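Local coordinates for protein alpha-acetolactate decarboxylase (Bacillus subtilis subsp. subtilis str. 168, PDB 5XNE) that catalyses the decarboxylation of (2S)-2-acetolactate to (R)-acetoin, the second step from pyruvate to butane-2,3-diol, at residues Tyr110-Arg124 with His186-Ser200. Numbering follows the deposited sequence.
With ZN (zinc ion), chain D.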
ATOM      1  N   TYR B 110      -9.760  -2.465  -8.557  1.00  7.75           N
ATOM      2  CA  TYR B 110     -10.379  -2.968  -9.787  1.00  7.28           C
ATOM      3  C   TYR B 110      -9.540  -2.625 -11.002  1.00  8.44           C
ATOM      4  O   TYR B 110      -8.937  -1.554 -11.069  1.00  9.98           O
ATOM      5  CB  TYR B 110     -11.794  -2.390  -9.994  1.00  9.18           C
ATOM      6  CG  TYR B 110     -12.723  -2.661  -8.844  1.00  9.78           C
ATOM      7  CD1 TYR B 110     -12.795  -1.782  -7.773  1.00 10.52           C
ATOM      8  CD2 TYR B 110     -13.505  -3.809  -8.816  1.00 10.82           C
ATOM      9  CE1 TYR B 110     -13.641  -2.023  -6.695  1.00 11.67           C
ATOM     10  CE2 TYR B 110     -14.352  -4.063  -7.742  1.00 12.86           C
ATOM     11  CZ  TYR B 110     -14.408  -3.162  -6.687  1.00 14.04           C
ATOM     12  OH  TYR B 110     -15.245  -3.402  -5.613  1.00 17.90           O
ATOM     13  N   ALA B 111      -9.512  -3.535 -11.964  1.00  8.70           N
ATOM     14  CA  ALA B 111      -9.042  -3.197 -13.296  1.00  7.36           C
ATOM     15  C   ALA B 111     -10.281  -2.932 -14.129  1.00  8.97           C
ATOM     16  O   ALA B 111     -11.319  -3.590 -13.945  1.00 10.72           O
ATOM     17  CB  ALA B 111      -8.217  -4.311 -13.899  1.00  8.61           C
ATOM     18  N   ILE B 112     -10.192  -1.967 -15.028  1.00  8.15           N
ATOM     19  CA  ILE B 112     -11.354  -1.617 -15.831  1.00  9.52           C
ATOM     20  C   ILE B 112     -10.959  -1.341 -17.271  1.00  8.26           C
ATOM     21  O   ILE B 112      -9.927  -0.730 -17.557  1.00  7.46           O
ATOM     22  CB  ILE B 112     -12.096  -0.408 -15.229  1.00 11.95           C
ATOM     23  CG1 ILE B 112     -13.348  -0.062 -16.048  1.00 13.04           C
ATOM     24  CG2 ILE B 112     -11.194   0.785 -15.166  1.00 12.53           C
ATOM     25  CD1 ILE B 112     -14.227   0.974 -15.366  1.00 19.31           C
ATOM     26  N   ARG B 113     -11.817  -1.803 -18.180  1.00 10.16           N
ATOM     27  CA  ARG B 113     -11.588  -1.696 -19.603  1.00  9.52           C
ATOM     28  C   ARG B 113     -12.865  -1.263 -20.304  1.00  8.84           C
ATOM     29  O   ARG B 113     -13.942  -1.794 -20.032  1.00 11.80           O
ATOM     30  CB  ARG B 113     -11.106  -3.033 -20.149  1.00 12.09           C
ATOM     31  CG  ARG B 113     -10.807  -3.051 -21.604  1.00 14.69           C
ATOM     32  CD  ARG B 113     -10.317  -4.428 -21.977  1.00 15.61           C
ATOM     33  NE  ARG B 113     -10.216  -4.557 -23.413  1.00 16.48           N
ATOM     34  CZ  ARG B 113      -9.601  -5.562 -24.019  1.00 14.41           C
ATOM     35  NH1 ARG B 113      -9.003  -6.503 -23.293  1.00 11.96           N
ATOM     36  NH2 ARG B 113      -9.573  -5.603 -25.343  1.00 17.67           N
ATOM     37  N   ILE B 114     -12.718  -0.285 -21.182  1.00  9.59           N
ATOM     38  CA  ILE B 114     -13.799   0.236 -22.001  1.00 12.03           C
ATOM     39  C   ILE B 114     -13.419  -0.009 -23.454  1.00 12.40           C
ATOM     40  O   ILE B 114     -12.415   0.530 -23.915  1.00 10.34           O
ATOM     41  CB  ILE B 114     -13.993   1.754 -21.814  1.00 12.82           C
ATOM     42  CG1 ILE B 114     -14.676   2.140 -20.507  1.00 12.87           C
ATOM     43  CG2 ILE B 114     -14.810   2.283 -22.903  1.00 24.20           C
ATOM     44  CD1 ILE B 114     -14.929   3.638 -20.456  1.00 14.55           C
ATOM     45  N   ASP B 115     -14.203  -0.799 -24.181  1.00 13.48           N
ATOM     46  CA  ASP B 115     -13.918  -1.035 -25.591  1.00 14.11           C
ATOM     47  C   ASP B 115     -15.058  -0.514 -26.440  1.00 16.77           C
ATOM     48  O   ASP B 115     -16.198  -0.920 -26.260  1.00 15.64           O
ATOM     49  CB  ASP B 115     -13.709  -2.517 -25.877  1.00 14.54           C
ATOM     50  CG  ASP B 115     -12.561  -3.102 -25.090  1.00 17.98           C
ATOM     51  OD1 ASP B 115     -11.398  -2.895 -25.487  1.00 18.70           O
ATOM     52  OD2 ASP B 115     -12.832  -3.771 -24.076  1.00 22.43           O
ATOM     53  N   GLY B 116     -14.757   0.387 -27.361  1.00 15.29           N
ATOM     54  CA  GLY B 116     -15.804   0.896 -28.229  1.00 18.29           C
ATOM     55  C   GLY B 116     -15.438   2.189 -28.912  1.00 18.70           C
ATOM     56  O   GLY B 116     -14.284   2.391 -29.291  1.00 16.85           O
ATOM     57  N   LEU B 117     -16.432   3.062 -29.069  1.00 19.10           N
ATOM     58  CA  LEU B 117     -16.245   4.331 -29.756  1.00 19.07           C
ATOM     59  C   LEU B 117     -16.447   5.501 -28.820  1.00 18.13           C
ATOM     60  O   LEU B 117     -17.424   5.568 -28.082  1.00 18.66           O
ATOM     61  CB  LEU B 117     -17.197   4.454 -30.952  1.00 21.74           C
ATOM     62  CG  LEU B 117     -16.681   3.797 -32.231  1.00 26.39           C
ATOM     63  CD1 LEU B 117     -16.652   2.271 -32.125  1.00 28.20           C
ATOM     64  CD2 LEU B 117     -17.468   4.258 -33.458  1.00 37.33           C
ATOM     65  N   PHE B 118     -15.510   6.435 -28.866  1.00 17.60           N
ATOM     66  CA  PHE B 118     -15.552   7.583 -27.993  1.00 18.17           C
ATOM     67  C   PHE B 118     -15.770   8.838 -28.791  1.00 20.60           C
ATOM     68  O   PHE B 118     -15.065   9.086 -29.762  1.00 19.81           O
ATOM     69  CB  PHE B 118     -14.260   7.673 -27.197  1.00 19.13           C
ATOM     70  CG  PHE B 118     -13.949   6.416 -26.468  1.00 17.15           C
ATOM     71  CD1 PHE B 118     -13.215   5.417 -27.072  1.00 15.45           C
ATOM     72  CD2 PHE B 118     -14.437   6.212 -25.197  1.00 16.05           C
ATOM     73  CE1 PHE B 118     -12.953   4.246 -26.418  1.00 16.25           C
ATOM     74  CE2 PHE B 118     -14.169   5.050 -24.537  1.00 16.03           C
ATOM     75  CZ  PHE B 118     -13.423   4.062 -25.152  1.00 17.85           C
ATOM     76  N   LYS B 119     -16.761   9.617 -28.385  1.00 21.26           N
ATOM     77  CA  LYS B 119     -17.006  10.899 -29.022  1.00 22.31           C
ATOM     78  C   LYS B 119     -15.799  11.811 -28.842  1.00 24.24           C
ATOM     79  O   LYS B 119     -15.356  12.461 -29.789  1.00 21.51           O
ATOM     80  CB  LYS B 119     -18.259  11.556 -28.453  1.00 21.90           C
ATOM     81  CG  LYS B 119     -18.573  12.890 -29.088  1.00 25.56           C
ATOM     82  CD  LYS B 119     -19.967  13.338 -28.728  1.00 30.27           C
ATOM     83  CE  LYS B 119     -20.381  14.544 -29.549  1.00 34.80           C
ATOM     84  NZ  LYS B 119     -19.402  15.655 -29.423  1.00 39.17           N
ATOM     85  N   LYS B 120     -15.274  11.851 -27.617  1.00 20.40           N
ATOM     86  CA  LYS B 120     -14.056  12.594 -27.316  1.00 20.69           C
ATOM     87  C   LYS B 120     -13.155  11.776 -26.401  1.00 18.06           C
ATOM     88  O   LYS B 120     -13.639  11.048 -25.539  1.00 17.85           O
ATOM     89  CB  LYS B 120     -14.360  13.931 -26.637  1.00 23.01           C
ATOM     90  CG  LYS B 120     -15.290  14.863 -27.404  1.00 31.01           C
ATOM     91  CD  LYS B 120     -15.509  16.159 -26.632  1.00 31.29           C
ATOM     92  CE  LYS B 120     -16.914  16.713 -26.856  1.00 37.93           C
ATOM     93  NZ  LYS B 120     -17.946  15.630 -26.900  1.00 34.20           N
ATOM     94  N   VAL B 121     -11.848  11.886 -26.612  1.00 18.55           N
ATOM     95  CA  VAL B 121     -10.862  11.478 -25.609  1.00 16.58           C
ATOM     96  C   VAL B 121      -9.789  12.550 -25.575  1.00 15.34           C
ATOM     97  O   VAL B 121      -9.293  12.963 -26.629  1.00 16.81           O
ATOM     98  CB  VAL B 121     -10.192  10.112 -25.913  1.00 15.04           C
ATOM     99  CG1 VAL B 121      -9.270   9.703 -24.753  1.00 15.51           C
ATOM    100  CG2 VAL B 121     -11.215   9.031 -26.157  1.00 15.04           C
ATOM    101  N   GLN B 122      -9.438  13.017 -24.386  1.00 14.71           N
ATOM    102  CA  GLN B 122      -8.288  13.893 -24.257  1.00 13.56           C
ATOM    103  C   GLN B 122      -7.197  13.175 -23.494  1.00 12.92           C
ATOM    104  O   GLN B 122      -7.443  12.625 -22.422  1.00 14.59           O
ATOM    105  CB  GLN B 122      -8.622  15.195 -23.548  1.00 16.91           C
ATOM    106  CG  GLN B 122      -7.431  16.133 -23.526  1.00 22.14           C
ATOM    107  CD  GLN B 122      -7.730  17.451 -22.859  1.00 26.35           C
ATOM    108  OE1 GLN B 122      -7.780  17.545 -21.630  1.00 26.62           O
ATOM    109  NE2 GLN B 122      -7.942  18.482 -23.667  1.00 29.39           N
ATOM    110  N   THR B 123      -5.997  13.185 -24.055  1.00 12.81           N
ATOM    111  CA  THR B 123      -4.862  12.538 -23.417  1.00 13.16           C
ATOM    112  C   THR B 123      -3.649  13.433 -23.336  1.00 15.40           C
ATOM    113  O   THR B 123      -3.570  14.472 -23.995  1.00 16.82           O
ATOM    114  CB  THR B 123      -4.426  11.273 -24.169  1.00 13.71           C
ATOM    115  OG1 THR B 123      -3.844  11.646 -25.429  1.00 14.57           O
ATOM    116  CG2 THR B 123      -5.608  10.322 -24.393  1.00 14.30           C
ATOM    117  N   ARG B 124      -2.700  12.995 -22.518  1.00 13.57           N
ATOM    118  CA  ARG B 124      -1.326  13.481 -22.543  1.00 14.19           C
ATOM    119  C   ARG B 124      -0.366  12.321 -22.767  1.00 11.98           C
ATOM    120  O   ARG B 124      -0.701  11.163 -22.503  1.00 13.18           O
ATOM    121  CB  ARG B 124      -0.946  14.173 -21.240  1.00 15.02           C
ATOM    122  CG  ARG B 124      -0.952  13.228 -20.035  1.00 15.09           C
ATOM    123  CD  ARG B 124       0.462  12.998 -19.484  1.00 18.51           C
ATOM    124  NE  ARG B 124       0.492  11.900 -18.521  1.00 14.12           N
ATOM    125  CZ  ARG B 124       0.408  12.114 -17.216  1.00 18.68           C
ATOM    126  NH1 ARG B 124       0.323  13.382 -16.791  1.00 19.12           N
ATOM    127  NH2 ARG B 124       0.431  11.099 -16.346  1.00 21.79           N
ATOM    128  N   HIS B 186      -2.229   8.988 -21.541  1.00  9.72           N
ATOM    129  CA  HIS B 186      -2.853   9.099 -20.234  1.00  9.45           C
ATOM    130  C   HIS B 186      -4.122   9.938 -20.369  1.00 10.89           C
ATOM    131  O   HIS B 186      -4.070  11.049 -20.869  1.00 11.50           O
ATOM    132  CB  HIS B 186      -1.874   9.735 -19.233  1.00  9.36           C
ATOM    133  CG  HIS B 186      -2.499  10.102 -17.921  1.00 10.70           C
ATOM    134  ND1 HIS B 186      -2.373   9.316 -16.791  1.00 13.01           N
ATOM    135  CD2 HIS B 186      -3.223  11.181 -17.551  1.00 13.82           C
ATOM    136  CE1 HIS B 186      -3.012   9.894 -15.789  1.00 13.84           C
ATOM    137  NE2 HIS B 186      -3.542  11.021 -16.223  1.00 14.57           N
ATOM    138  N   VAL B 187      -5.245   9.411 -19.909  1.00 10.45           N
ATOM    139  CA  VAL B 187      -6.540  10.054 -20.125  1.00  9.97           C
ATOM    140  C   VAL B 187      -6.848  11.157 -19.110  1.00 10.76           C
ATOM    141  O   VAL B 187      -6.793  10.921 -17.902  1.00 11.84           O
ATOM    142  CB  VAL B 187      -7.662   8.998 -20.083  1.00  8.86           C
ATOM    143  CG1 VAL B 187      -9.046   9.660 -20.151  1.00 10.47           C
ATOM    144  CG2 VAL B 187      -7.480   8.020 -21.228  1.00 10.25           C
ATOM    145  N   PHE B 188      -7.184  12.351 -19.613  1.00 12.95           N
ATOM    146  CA  PHE B 188      -7.673  13.466 -18.793  1.00 13.31           C
ATOM    147  C   PHE B 188      -9.206  13.519 -18.759  1.00 16.32           C
ATOM    148  O   PHE B 188      -9.808  13.872 -17.744  1.00 17.79           O
ATOM    149  CB  PHE B 188      -7.174  14.816 -19.326  1.00 17.57           C
ATOM    150  CG  PHE B 188      -5.741  15.123 -19.016  1.00 20.17           C
ATOM    151  CD1 PHE B 188      -5.148  14.682 -17.842  1.00 19.34           C
ATOM    152  CD2 PHE B 188      -4.984  15.874 -19.906  1.00 21.54           C
ATOM    153  CE1 PHE B 188      -3.820  14.985 -17.560  1.00 21.74           C
ATOM    154  CE2 PHE B 188      -3.653  16.173 -19.634  1.00 21.95           C
ATOM    155  CZ  PHE B 188      -3.072  15.727 -18.459  1.00 18.54           C
ATOM    156  N   ASP B 189      -9.827  13.207 -19.895  1.00 15.94           N
ATOM    157  CA  ASP B 189     -11.269  13.363 -20.043  1.00 16.97           C
ATOM    158  C   ASP B 189     -11.740  12.527 -21.222  1.00 17.86           C
ATOM    159  O   ASP B 189     -10.943  12.158 -22.086  1.00 15.80           O
ATOM    160  CB  ASP B 189     -11.635  14.841 -20.236  1.00 20.99           C
ATOM    161  CG  ASP B 189     -13.128  15.104 -20.096  1.00 25.24           C
ATOM    162  OD1 ASP B 189     -13.819  14.331 -19.398  1.00 25.48           O
ATOM    163  OD2 ASP B 189     -13.610  16.092 -20.689  1.00 32.95           O
ATOM    164  N   TYR B 190     -13.028  12.205 -21.244  1.00 18.27           N
ATOM    165  CA  TYR B 190     -13.576  11.438 -22.348  1.00 18.79           C
ATOM    166  C   TYR B 190     -15.098  11.484 -22.367  1.00 20.20           C
ATOM    167  O   TYR B 190     -15.733  11.720 -21.346  1.00 19.42           O
ATOM    168  CB  TYR B 190     -13.106   9.986 -22.279  1.00 16.06           C
ATOM    169  CG  TYR B 190     -13.390   9.302 -20.965  1.00 16.13           C
ATOM    170  CD1 TYR B 190     -12.522   9.440 -19.887  1.00 15.93           C
ATOM    171  CD2 TYR B 190     -14.513   8.509 -20.802  1.00 18.65           C
ATOM    172  CE1 TYR B 190     -12.773   8.812 -18.691  1.00 16.31           C
ATOM    173  CE2 TYR B 190     -14.775   7.871 -19.604  1.00 20.28           C
ATOM    174  CZ  TYR B 190     -13.893   8.024 -18.550  1.00 16.73           C
ATOM    175  OH  TYR B 190     -14.143   7.402 -17.354  1.00 18.78           O
ATOM    176  N   VAL B 191     -15.664  11.271 -23.551  1.00 20.26           N
ATOM    177  CA  VAL B 191     -17.099  11.097 -23.710  1.00 20.69           C
ATOM    178  C   VAL B 191     -17.322   9.837 -24.521  1.00 20.64           C
ATOM    179  O   VAL B 191     -16.777   9.697 -25.615  1.00 20.27           O
ATOM    180  CB  VAL B 191     -17.766  12.296 -24.409  1.00 22.97           C
ATOM    181  CG1 VAL B 191     -19.255  12.021 -24.610  1.00 23.53           C
ATOM    182  CG2 VAL B 191     -17.552  13.561 -23.605  1.00 24.76           C
ATOM    183  N   LEU B 192     -18.095   8.909 -23.967  1.00 19.65           N
ATOM    184  CA  LEU B 192     -18.379   7.648 -24.630  1.00 19.28           C
ATOM    185  C   LEU B 192     -19.511   7.857 -25.618  1.00 21.07           C
ATOM    186  O   LEU B 192     -20.493   8.522 -25.304  1.00 22.02           O
ATOM    187  CB  LEU B 192     -18.760   6.557 -23.621  1.00 21.56           C
ATOM    188  CG  LEU B 192     -17.973   6.541 -22.303  1.00 23.41           C
ATOM    189  CD1 LEU B 192     -18.403   5.400 -21.406  1.00 21.66           C
ATOM    190  CD2 LEU B 192     -16.513   6.445 -22.574  1.00 28.55           C
ATOM    191  N   GLU B 193     -19.363   7.308 -26.813  1.00 21.97           N
ATOM    192  CA  GLU B 193     -20.477   7.273 -27.747  1.00 23.30           C
ATOM    193  C   GLU B 193     -21.235   5.983 -27.471  1.00 28.42           C
ATOM    194  O   GLU B 193     -22.439   5.990 -27.214  1.00 31.34           O
ATOM    195  CB  GLU B 193     -19.992   7.348 -29.193  1.00 25.25           C
ATOM    196  CG  GLU B 193     -21.117   7.330 -30.217  1.00 29.61           C
ATOM    197  CD  GLU B 193     -20.722   7.993 -31.519  1.00 36.46           C
ATOM    198  OE1 GLU B 193     -19.600   8.540 -31.590  1.00 38.58           O
ATOM    199  OE2 GLU B 193     -21.530   7.970 -32.473  1.00 41.30           O
ATOM    200  N   ASP B 194     -20.505   4.877 -27.513  1.00 21.62           N
ATOM    201  CA  ASP B 194     -21.004   3.595 -27.048  1.00 24.30           C
ATOM    202  C   ASP B 194     -19.814   2.683 -26.774  1.00 24.92           C
ATOM    203  O   ASP B 194     -18.816   2.718 -27.499  1.00 23.31           O
ATOM    204  CB  ASP B 194     -21.940   2.960 -28.075  1.00 26.84           C
ATOM    205  CG  ASP B 194     -21.241   2.652 -29.382  1.00 30.92           C
ATOM    206  OD1 ASP B 194     -20.644   1.562 -29.492  1.00 29.97           O
ATOM    207  OD2 ASP B 194     -21.292   3.502 -30.299  1.00 33.11           O
ATOM    208  N   CYS B 195     -19.913   1.869 -25.732  1.00 23.58           N
ATOM    209  CA  CYS B 195     -18.818   0.966 -25.406  1.00 20.84           C
ATOM    210  C   CYS B 195     -19.267  -0.205 -24.556  1.00 19.91           C
ATOM    211  O   CYS B 195     -20.331  -0.172 -23.932  1.00 23.05           O
ATOM    212  CB  CYS B 195     -17.698   1.722 -24.677  1.00 17.63           C
ATOM    213  SG  CYS B 195     -18.037   2.153 -22.926  1.00 22.55           S
ATOM    214  N   THR B 196     -18.441  -1.243 -24.539  1.00 18.05           N
ATOM    215  CA  THR B 196     -18.580  -2.326 -23.583  1.00 17.27           C
ATOM    216  C   THR B 196     -17.595  -2.102 -22.437  1.00 15.89           C
ATOM    217  O   THR B 196     -16.428  -1.750 -22.664  1.00 16.52           O
ATOM    218  CB  THR B 196     -18.341  -3.702 -24.236  1.00 18.92           C
ATOM    219  OG1 THR B 196     -18.367  -4.731 -23.238  1.00 30.79           O
ATOM    220  CG2 THR B 196     -17.012  -3.743 -24.960  1.00 29.54           C
ATOM    221  N   VAL B 197     -18.083  -2.270 -21.212  1.00 15.80           N
ATOM    222  CA  VAL B 197     -17.237  -2.179 -20.029  1.00 15.90           C
ATOM    223  C   VAL B 197     -16.997  -3.562 -19.452  1.00 15.53           C
ATOM    224  O   VAL B 197     -17.902  -4.401 -19.402  1.00 17.19           O
ATOM    225  CB  VAL B 197     -17.860  -1.291 -18.944  1.00 14.92           C
ATOM    226  CG1 VAL B 197     -16.880  -1.092 -17.789  1.00 13.63           C
ATOM    227  CG2 VAL B 197     -18.248   0.053 -19.531  1.00 18.26           C
ATOM    228  N   THR B 198     -15.764  -3.809 -19.026  1.00 11.44           N
ATOM    229  CA  THR B 198     -15.431  -5.045 -18.342  1.00 11.47           C
ATOM    230  C   THR B 198     -14.609  -4.661 -17.117  1.00 12.15           C
ATOM    231  O   THR B 198     -13.732  -3.796 -17.208  1.00 11.27           O
ATOM    232  CB  THR B 198     -14.646  -6.010 -19.244  1.00 13.65           C
ATOM    233  OG1 THR B 198     -15.319  -6.139 -20.505  1.00 21.31           O
ATOM    234  CG2 THR B 198     -14.576  -7.376 -18.619  1.00 15.42           C
ATOM    235  N   ILE B 199     -14.915  -5.281 -15.979  1.00 12.63           N
ATOM    236  CA  ILE B 199     -14.279  -4.942 -14.701  1.00 10.77           C
ATOM    237  C   ILE B 199     -13.766  -6.205 -14.009  1.00 12.80           C
ATOM    238  O   ILE B 199     -14.426  -7.259 -14.017  1.00 12.41           O
ATOM    239  CB  ILE B 199     -15.253  -4.191 -13.768  1.00 11.34           C
ATOM    240  CG1 ILE B 199     -15.741  -2.903 -14.437  1.00 13.86           C
ATOM    241  CG2 ILE B 199     -14.594  -3.859 -12.436  1.00 14.85           C
ATOM    242  CD1 ILE B 199     -16.728  -2.105 -13.611  1.00 19.27           C
ATOM    243  N   SER B 200     -12.571  -6.101 -13.422  1.00  9.40           N
ATOM    244  CA  SER B 200     -11.941  -7.220 -12.735  1.00 10.16           C
ATOM    245  C   SER B 200     -11.616  -6.803 -11.301  1.00 11.60           C
ATOM    246  O   SER B 200     -10.933  -5.808 -11.078  1.00 10.44           O
ATOM    247  CB  SER B 200     -10.682  -7.659 -13.485  1.00  9.49           C
ATOM    248  OG  SER B 200     -10.141  -8.858 -12.956  1.00 11.22           O
TER
HETATM  249 ZN    ZN D 301      -0.941   7.600 -16.241  1.00 16.43          ZN
HETATM  250  O   HOH W   1     -14.530  -4.081 -22.178  1.00 15.60           O
HETATM  251  O   HOH W   2       0.272   8.804 -14.676  1.00 19.92           O
HETATM  252  O   HOH W   3       0.803   6.358 -15.600  1.00 15.45           O
HETATM  253  O   HOH W   4       0.827   8.634 -17.277  1.00 15.72           O
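The guanidinium of R124 lies over one face of the H186 imidazole, group centres 3.8 Å apart and planes 29° from parallel, with NH2 displaced toward the rim of the ring. R124 gets there by tucking CG between its backbone N and carbonyl carbon (chi1 64°) and bending again at chi2; the same fold lays CG against CZ of F188, 3.6 Å away. H186 turns ND1 to the zinc ion at 2.3 Å, and H173, H175 and three waters complete the metal's shell. Second-shell bonds hold both stacked groups: NE of R124 pairs with E44, and NE2 of H186 bonds to the carbonyl of E233.

From this end the two segments run antiparallel round a sharply bent ladder, interrupted by classic bulges in which F188 and D189 face Q122, K119 and K120 face V191, and E193 and D194 face L117. The carbonyl of L117 thus accepts from both E193 N and D194 N. On the inner side of the bend, I114 and L192 meet tip to tip, while CD2 of L192 lies at the edge of the F118 ring, in its plane, 3.4 Å from F118 CD2. I114 CG2 presses on C195 SG at 3.2 Å, a tight fit, and F95 of helix 92-100 packs on I114 and L192.

The opposite face of strand 110-115 carries R113 and D115, with T196 and T198 across from them. R113, its chain extended, meets D115 side-on, NE and NH2 both converging on OD1; the NE bond is 2.9 Å long and uses the syn lone pair. T154 also bonds OD1, and a water links D115 OD2 to T198 OG1.

The bend, apolar on its inner side, leads at its other end to the metal site, where the R124 stack and the bond from NE2 to the E233 carbonyl together fix the rotation of the H186 ring, with ND1 directed at zinc.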